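PDB 1WOH: agmatinase from Deinococcus radiodurans, which probably hydrolyses agmatine to putrescine and urea, as a manganese-dependent member of the arginase (ureohydrolase) family. Local coordinates for residues 126-131 against 135-140; 146-151 against 165-170. All coordinates share one frame; numbering follows the deposited sequence.

Interactions 1 and 2 follow one another along the chain and illustrate how an arginase-type alpha/beta fold ties its central sheet to the helices and loops around the metal site. Their centres lie about 12 Å apart, and they touch directly: L128 CD1 of interaction 1 packs 3.7 Å from A166 CB of interaction 2. Interaction 1 is apolar and sets segment 126-131 against strand 137-142; interaction 2 fastens the loop beyond that strand to helix 162-169 mainly through charge. Both approach the manganese site. The V139 side chain is about 7 Å from that of H121, a manganese ligand, and 146-151 contains the ligand D147; no manganese is bound to this chain in the model.

Interaction 1: 126-131 against 135-140; sequences PLLRAF and PDLHVV
L128 and L137 meet methyl to methyl, CD2 to CD2 at 4.0 Å, their side chains slanting across each other. The contact is small and wholly apolar, with no hydrogen bond between 126-131 and 135-140, and the CD2 branches of the two leucines carry it. In L137, CG anti to the backbone N (chi1 174°), with chi2 at 65°, puts CD2 where L128 and F131 both reach it. F131 uses its CB here, 4.0 Å from L137 CD2; its CG stands anti to the carbonyl carbon (chi1 -63°), and the ring is thereby led off from the strand. The same L128 methyl, CD2, also approaches V139 CG2 at 4.3 Å, so that one branch spans two inward-facing residues of the strand while H138 between them faces the other way. All four touching residues are buried.

Apolar packing of this kind, between a helix and the parallel sheet, is part of the alpha/beta fold of the arginase family, here with three residues between the two segments. Strand 137-142 runs between strands 223-229 and 173-181: Y225 of the former meets the F131 ring edge-to-face, and I176 of the latter touches V139. R108 of helix 93-108 makes a cation-pi contact with the F131 ring, and L170, just past helix 162-169, packs on L128.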
ATOM      1  N   PRO A 126     -15.715  14.232 -26.233  1.00 12.33           N
ATOM      2  CA  PRO A 126     -15.004  14.224 -27.515  1.00 12.78           C
ATOM      3  C   PRO A 126     -15.101  12.899 -28.266  1.00 13.70           C
ATOM      4  O   PRO A 126     -15.050  12.869 -29.496  1.00 13.56           O
ATOM      5  CB  PRO A 126     -13.571  14.601 -27.129  1.00 13.86           C
ATOM      6  CG  PRO A 126     -13.458  14.164 -25.700  1.00 12.79           C
ATOM      7  CD  PRO A 126     -14.799  14.556 -25.123  1.00 12.71           C
ATOM      8  N   LEU A 127     -15.244  11.802 -27.525  1.00 13.37           N
ATOM      9  CA  LEU A 127     -15.391  10.484 -28.137  1.00 14.29           C
ATOM     10  C   LEU A 127     -16.696  10.478 -28.937  1.00 14.25           C
ATOM     11  O   LEU A 127     -16.728  10.092 -30.110  1.00 15.05           O
ATOM     12  CB  LEU A 127     -15.463   9.408 -27.045  1.00 12.64           C
ATOM     13  CG  LEU A 127     -14.334   8.405 -26.809  1.00 18.36           C
ATOM     14  CD1 LEU A 127     -13.026   8.889 -27.380  1.00 14.56           C
ATOM     15  CD2 LEU A 127     -14.232   8.140 -25.306  1.00 11.12           C
ATOM     16  N   LEU A 128     -17.776  10.913 -28.297  1.00 13.20           N
ATOM     17  CA  LEU A 128     -19.078  10.934 -28.952  1.00 13.30           C
ATOM     18  C   LEU A 128     -19.131  11.829 -30.183  1.00 14.11           C
ATOM     19  O   LEU A 128     -19.877  11.541 -31.117  1.00 14.45           O
ATOM     20  CB  LEU A 128     -20.168  11.334 -27.953  1.00 11.34           C
ATOM     21  CG  LEU A 128     -20.596  10.186 -27.029  1.00 10.57           C
ATOM     22  CD1 LEU A 128     -21.462  10.700 -25.882  1.00 13.48           C
ATOM     23  CD2 LEU A 128     -21.362   9.149 -27.866  1.00 13.10           C
ATOM     24  N   ARG A 129     -18.336  12.898 -30.205  1.00 14.45           N
ATOM     25  CA  ARG A 129     -18.351  13.781 -31.368  1.00 14.50           C
ATOM     26  C   ARG A 129     -17.982  13.022 -32.640  1.00 16.02           C
ATOM     27  O   ARG A 129     -18.300  13.459 -33.748  1.00 16.73           O
ATOM     28  CB  ARG A 129     -17.387  14.958 -31.183  1.00 15.11           C
ATOM     29  CG  ARG A 129     -17.795  15.942 -30.100  1.00 14.10           C
ATOM     30  CD  ARG A 129     -17.050  17.279 -30.229  1.00 15.31           C
ATOM     31  NE  ARG A 129     -15.599  17.136 -30.151  1.00 17.12           N
ATOM     32  CZ  ARG A 129     -14.756  18.160 -30.045  1.00 18.10           C
ATOM     33  NH1 ARG A 129     -15.222  19.404 -30.005  1.00 18.51           N
ATOM     34  NH2 ARG A 129     -13.450  17.949 -29.981  1.00 17.15           N
ATOM     35  N   ALA A 130     -17.318  11.882 -32.483  1.00 16.15           N
ATOM     36  CA  ALA A 130     -16.915  11.087 -33.634  1.00 15.60           C
ATOM     37  C   ALA A 130     -18.063  10.261 -34.212  1.00 17.18           C
ATOM     38  O   ALA A 130     -17.885   9.568 -35.214  1.00 18.06           O
ATOM     39  CB  ALA A 130     -15.760  10.174 -33.257  1.00 15.14           C
ATOM     40  N   PHE A 131     -19.232  10.334 -33.584  1.00 16.63           N
ATOM     41  CA  PHE A 131     -20.401   9.580 -34.036  1.00 17.26           C
ATOM     42  C   PHE A 131     -21.501  10.513 -34.546  1.00 18.18           C
ATOM     43  O   PHE A 131     -22.687  10.203 -34.460  1.00 18.71           O
ATOM     44  CB  PHE A 131     -20.950   8.720 -32.891  1.00 15.54           C
ATOM     45  CG  PHE A 131     -19.990   7.667 -32.409  1.00 15.95           C
ATOM     46  CD1 PHE A 131     -18.845   8.018 -31.693  1.00 14.86           C
ATOM     47  CD2 PHE A 131     -20.224   6.322 -32.683  1.00 15.95           C
ATOM     48  CE1 PHE A 131     -17.945   7.040 -31.255  1.00 13.08           C
ATOM     49  CE2 PHE A 131     -19.334   5.334 -32.252  1.00 12.59           C
ATOM     50  CZ  PHE A 131     -18.193   5.692 -31.538  1.00 13.30           C
ATOM     51  N   PRO A 135     -27.410   8.004 -37.150  1.00 24.74           N
ATOM     52  CA  PRO A 135     -28.806   8.429 -36.997  1.00 25.24           C
ATOM     53  C   PRO A 135     -29.457   8.003 -35.685  1.00 24.51           C
ATOM     54  O   PRO A 135     -29.319   6.856 -35.254  1.00 26.37           O
ATOM     55  CB  PRO A 135     -29.487   7.809 -38.219  1.00 25.97           C
ATOM     56  CG  PRO A 135     -28.698   6.562 -38.440  1.00 25.73           C
ATOM     57  CD  PRO A 135     -27.274   7.038 -38.255  1.00 25.23           C
ATOM     58  N   ASP A 136     -30.160   8.942 -35.059  1.00 22.35           N
ATOM     59  CA  ASP A 136     -30.860   8.701 -33.804  1.00 23.45           C
ATOM     60  C   ASP A 136     -29.994   7.950 -32.808  1.00 21.42           C
ATOM     61  O   ASP A 136     -30.412   6.945 -32.238  1.00 19.93           O
ATOM     62  CB  ASP A 136     -32.148   7.918 -34.062  1.00 27.10           C
ATOM     63  CG  ASP A 136     -33.138   8.696 -34.907  1.00 30.96           C
ATOM     64  OD1 ASP A 136     -33.547   9.795 -34.480  1.00 31.99           O
ATOM     65  OD2 ASP A 136     -33.504   8.213 -35.998  1.00 36.22           O
ATOM     66  N   LEU A 137     -28.781   8.445 -32.607  1.00 19.01           N
ATOM     67  CA  LEU A 137     -27.852   7.822 -31.680  1.00 17.06           C
ATOM     68  C   LEU A 137     -28.416   7.792 -30.261  1.00 16.79           C
ATOM     69  O   LEU A 137     -28.903   8.806 -29.739  1.00 15.23           O
ATOM     70  CB  LEU A 137     -26.520   8.576 -31.691  1.00 16.65           C
ATOM     71  CG  LEU A 137     -25.476   8.127 -30.663  1.00 15.80           C
ATOM     72  CD1 LEU A 137     -25.054   6.704 -30.975  1.00 15.55           C
ATOM     73  CD2 LEU A 137     -24.262   9.072 -30.692  1.00 15.88           C
ATOM     74  N   HIS A 138     -28.351   6.611 -29.647  1.00 15.40           N
ATOM     75  CA  HIS A 138     -28.817   6.400 -28.285  1.00 15.00           C
ATOM     76  C   HIS A 138     -27.609   6.032 -27.437  1.00 13.65           C
ATOM     77  O   HIS A 138     -26.694   5.369 -27.916  1.00 15.91           O
ATOM     78  CB  HIS A 138     -29.808   5.235 -28.205  1.00 14.60           C
ATOM     79  CG  HIS A 138     -31.179   5.561 -28.705  1.00 16.89           C
ATOM     80  ND1 HIS A 138     -32.309   5.388 -27.936  1.00 17.90           N
ATOM     81  CD2 HIS A 138     -31.605   6.029 -29.901  1.00 16.91           C
ATOM     82  CE1 HIS A 138     -33.373   5.737 -28.638  1.00 15.77           C
ATOM     83  NE2 HIS A 138     -32.973   6.131 -29.832  1.00 18.36           N
ATOM     84  N   VAL A 139     -27.596   6.480 -26.189  1.00 12.77           N
ATOM     85  CA  VAL A 139     -26.505   6.121 -25.291  1.00 14.01           C
ATOM     86  C   VAL A 139     -27.077   5.373 -24.105  1.00 13.08           C
ATOM     87  O   VAL A 139     -28.078   5.795 -23.517  1.00 12.39           O
ATOM     88  CB  VAL A 139     -25.742   7.354 -24.736  1.00 13.35           C
ATOM     89  CG1 VAL A 139     -24.768   6.909 -23.620  1.00 13.34           C
ATOM     90  CG2 VAL A 139     -24.968   8.030 -25.847  1.00 15.90           C
ATOM     91  N   VAL A 140     -26.467   4.232 -23.788  1.00 11.46           N
ATOM     92  CA  VAL A 140     -26.862   3.445 -22.625  1.00 11.57           C
ATOM     93  C   VAL A 140     -25.693   3.690 -21.681  1.00 10.48           C
ATOM     94  O   VAL A 140     -24.567   3.280 -21.945  1.00 10.93           O
ATOM     95  CB  VAL A 140     -26.993   1.939 -22.946  1.00 11.81           C
ATOM     96  CG1 VAL A 140     -27.131   1.148 -21.649  1.00 13.81           C
ATOM     97  CG2 VAL A 140     -28.229   1.704 -23.816  1.00 11.98           C
TER

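Interaction 2: 146-151 against 165-170; sequences LDFTDT and RACEAL
D150 and R165 bring their CA atoms within 7.6 Å, the closest backbone approach between the irregular segment 146-151 and segment 165-170, at the end of helix 162-169. R165 grips D150 end-on: NH1 donates to the backbone O of D150 at 2.8 Å, on a lone pair in the carbonyl plane, and also bonds the backbone O of K156. NH2 reaches D150 OD1 at 2.9 Å from above the carboxylate plane, in a more bent hydrogen bond (N-H...O 136°) that is part of a salt bridge. Bends at chi2 (-69°) and chi3 (85°) lay the guanidinium by the D150 backbone, and E168, a turn further on, reaches back to it side-on, NE to OE2 at 2.8 Å and NH2 to OE1 at 3.0 Å. This D150-R165-E168 salt-bridge network, joined by K156 at D150 OD1, fastens to helix 162-169 the arginase-family loop that carries D147, a manganese ligand. Were R165 an alanine, the backbone O of D150 would probably lose this donor and E168 its paired charge, with D150 left to K156. Beside this network, C167 SG lies in plane at the edge of the F148 ring, 4.0 Å from CE1, a sulfur-aromatic contact. H199 meets the ring edge-to-face; A193 and A194 also touch F148.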
ATOM      1  N   LEU A 146     -25.348  11.237 -12.878  1.00 13.77           N
ATOM      2  CA  LEU A 146     -25.990  11.586 -14.141  1.00 12.63           C
ATOM      3  C   LEU A 146     -25.027  12.185 -15.171  1.00 11.17           C
ATOM      4  O   LEU A 146     -25.114  11.878 -16.359  1.00 11.83           O
ATOM      5  CB  LEU A 146     -27.155  12.548 -13.896  1.00 14.12           C
ATOM      6  CG  LEU A 146     -28.012  12.876 -15.123  1.00 14.73           C
ATOM      7  CD1 LEU A 146     -28.691  11.613 -15.646  1.00 17.40           C
ATOM      8  CD2 LEU A 146     -29.048  13.916 -14.744  1.00 16.79           C
ATOM      9  N   ASP A 147     -24.113  13.036 -14.712  1.00 11.00           N
ATOM     10  CA  ASP A 147     -23.127  13.678 -15.585  1.00 11.29           C
ATOM     11  C   ASP A 147     -23.738  14.414 -16.789  1.00 11.15           C
ATOM     12  O   ASP A 147     -23.266  14.297 -17.929  1.00 11.71           O
ATOM     13  CB  ASP A 147     -22.088  12.647 -16.047  1.00 13.80           C
ATOM     14  CG  ASP A 147     -21.257  12.102 -14.891  1.00 14.15           C
ATOM     15  OD1 ASP A 147     -21.149  12.797 -13.858  1.00 15.35           O
ATOM     16  OD2 ASP A 147     -20.703  10.988 -15.008  1.00 17.85           O
ATOM     17  N   PHE A 148     -24.782  15.184 -16.507  1.00 12.44           N
ATOM     18  CA  PHE A 148     -25.484  15.977 -17.512  1.00 12.78           C
ATOM     19  C   PHE A 148     -25.505  17.437 -17.039  1.00 13.03           C
ATOM     20  O   PHE A 148     -26.402  18.208 -17.383  1.00 12.40           O
ATOM     21  CB  PHE A 148     -26.924  15.475 -17.671  1.00 12.99           C
ATOM     22  CG  PHE A 148     -27.588  15.924 -18.945  1.00 12.78           C
ATOM     23  CD1 PHE A 148     -27.103  15.503 -20.176  1.00 10.88           C
ATOM     24  CD2 PHE A 148     -28.704  16.764 -18.912  1.00 14.11           C
ATOM     25  CE1 PHE A 148     -27.712  15.907 -21.366  1.00 14.15           C
ATOM     26  CE2 PHE A 148     -29.319  17.173 -20.096  1.00 13.62           C
ATOM     27  CZ  PHE A 148     -28.817  16.741 -21.323  1.00 11.22           C
ATOM     28  N   THR A 149     -24.504  17.812 -16.251  1.00 13.18           N
ATOM     29  CA  THR A 149     -24.421  19.170 -15.718  1.00 12.41           C
ATOM     30  C   THR A 149     -23.898  20.172 -16.750  1.00 12.73           C
ATOM     31  O   THR A 149     -23.039  19.847 -17.561  1.00 12.88           O
ATOM     32  CB  THR A 149     -23.523  19.178 -14.458  1.00 11.26           C
ATOM     33  OG1 THR A 149     -24.216  18.513 -13.394  1.00 12.36           O
ATOM     34  CG2 THR A 149     -23.168  20.602 -14.035  1.00 12.26           C
ATOM     35  N   ASP A 150     -24.437  21.388 -16.733  1.00 13.30           N
ATOM     36  CA  ASP A 150     -23.987  22.417 -17.667  1.00 13.89           C
ATOM     37  C   ASP A 150     -22.617  22.935 -17.216  1.00 13.90           C
ATOM     38  O   ASP A 150     -21.611  22.725 -17.896  1.00 15.60           O
ATOM     39  CB  ASP A 150     -25.004  23.566 -17.727  1.00 12.96           C
ATOM     40  CG  ASP A 150     -24.592  24.660 -18.699  1.00 16.91           C
ATOM     41  OD1 ASP A 150     -23.550  24.497 -19.372  1.00 16.93           O
ATOM     42  OD2 ASP A 150     -25.313  25.683 -18.789  1.00 19.44           O
ATOM     43  N   THR A 151     -22.583  23.615 -16.071  1.00 14.86           N
ATOM     44  CA  THR A 151     -21.331  24.137 -15.524  1.00 18.37           C
ATOM     45  C   THR A 151     -21.126  23.678 -14.083  1.00 16.90           C
ATOM     46  O   THR A 151     -22.076  23.587 -13.301  1.00 18.19           O
ATOM     47  CB  THR A 151     -21.291  25.686 -15.544  1.00 19.13           C
ATOM     48  OG1 THR A 151     -21.243  26.149 -16.898  1.00 23.96           O
ATOM     49  CG2 THR A 151     -20.071  26.196 -14.810  1.00 22.78           C
ATOM     50  N   ARG A 165     -22.507  18.281 -22.874  1.00 14.09           N
ATOM     51  CA  ARG A 165     -21.699  18.815 -23.966  1.00 12.38           C
ATOM     52  C   ARG A 165     -21.963  17.999 -25.230  1.00 13.66           C
ATOM     53  O   ARG A 165     -22.067  18.543 -26.325  1.00 13.64           O
ATOM     54  CB  ARG A 165     -20.209  18.742 -23.625  1.00 14.34           C
ATOM     55  CG  ARG A 165     -19.763  19.641 -22.474  1.00 13.70           C
ATOM     56  CD  ARG A 165     -19.825  21.117 -22.875  1.00 14.39           C
ATOM     57  NE  ARG A 165     -21.153  21.693 -22.692  1.00 16.11           N
ATOM     58  CZ  ARG A 165     -21.676  21.990 -21.509  1.00 15.39           C
ATOM     59  NH1 ARG A 165     -20.981  21.769 -20.401  1.00 15.48           N
ATOM     60  NH2 ARG A 165     -22.894  22.509 -21.427  1.00 14.85           N
ATOM     61  N   ALA A 166     -22.074  16.684 -25.063  1.00 13.09           N
ATOM     62  CA  ALA A 166     -22.327  15.799 -26.192  1.00 14.91           C
ATOM     63  C   ALA A 166     -23.640  16.145 -26.897  1.00 15.89           C
ATOM     64  O   ALA A 166     -23.681  16.291 -28.124  1.00 17.19           O
ATOM     65  CB  ALA A 166     -22.348  14.336 -25.716  1.00 12.72           C
ATOM     66  N   CYS A 167     -24.712  16.274 -26.125  1.00 18.58           N
ATOM     67  CA  CYS A 167     -26.012  16.575 -26.702  1.00 19.92           C
ATOM     68  C   CYS A 167     -26.058  17.904 -27.427  1.00 22.47           C
ATOM     69  O   CYS A 167     -26.651  18.008 -28.499  1.00 19.78           O
ATOM     70  CB  CYS A 167     -27.099  16.516 -25.624  1.00 21.07           C
ATOM     71  SG  CYS A 167     -27.544  14.814 -25.169  1.00 19.52           S
ATOM     72  N   GLU A 168     -25.429  18.928 -26.866  1.00 23.69           N
ATOM     73  CA  GLU A 168     -25.452  20.216 -27.537  1.00 24.88           C
ATOM     74  C   GLU A 168     -24.581  20.222 -28.792  1.00 23.90           C
ATOM     75  O   GLU A 168     -24.782  21.038 -29.689  1.00 25.88           O
ATOM     76  CB  GLU A 168     -25.054  21.344 -26.573  1.00 26.47           C
ATOM     77  CG  GLU A 168     -23.887  21.056 -25.673  1.00 28.10           C
ATOM     78  CD  GLU A 168     -23.531  22.246 -24.792  1.00 27.08           C
ATOM     79  OE1 GLU A 168     -24.380  22.678 -23.983  1.00 28.04           O
ATOM     80  OE2 GLU A 168     -22.398  22.750 -24.917  1.00 26.63           O
ATOM     81  N   ALA A 169     -23.636  19.293 -28.877  1.00 22.80           N
ATOM     82  CA  ALA A 169     -22.766  19.220 -30.045  1.00 22.46           C
ATOM     83  C   ALA A 169     -23.267  18.221 -31.091  1.00 22.69           C
ATOM     84  O   ALA A 169     -22.858  18.273 -32.251  1.00 23.60           O
ATOM     85  CB  ALA A 169     -21.352  18.852 -29.619  1.00 23.86           C
ATOM     86  N   LEU A 170     -24.165  17.326 -30.686  1.00 18.69           N
ATOM     87  CA  LEU A 170     -24.675  16.299 -31.591  1.00 19.04           C
ATOM     88  C   LEU A 170     -26.192  16.225 -31.638  1.00 17.66           C
ATOM     89  O   LEU A 170     -26.817  15.520 -30.842  1.00 17.31           O
ATOM     90  CB  LEU A 170     -24.118  14.935 -31.176  1.00 19.28           C
ATOM     91  CG  LEU A 170     -22.589  14.866 -31.157  1.00 20.61           C
ATOM     92  CD1 LEU A 170     -22.117  13.718 -30.270  1.00 20.47           C
ATOM     93  CD2 LEU A 170     -22.084  14.709 -32.581  1.00 21.83           C
TER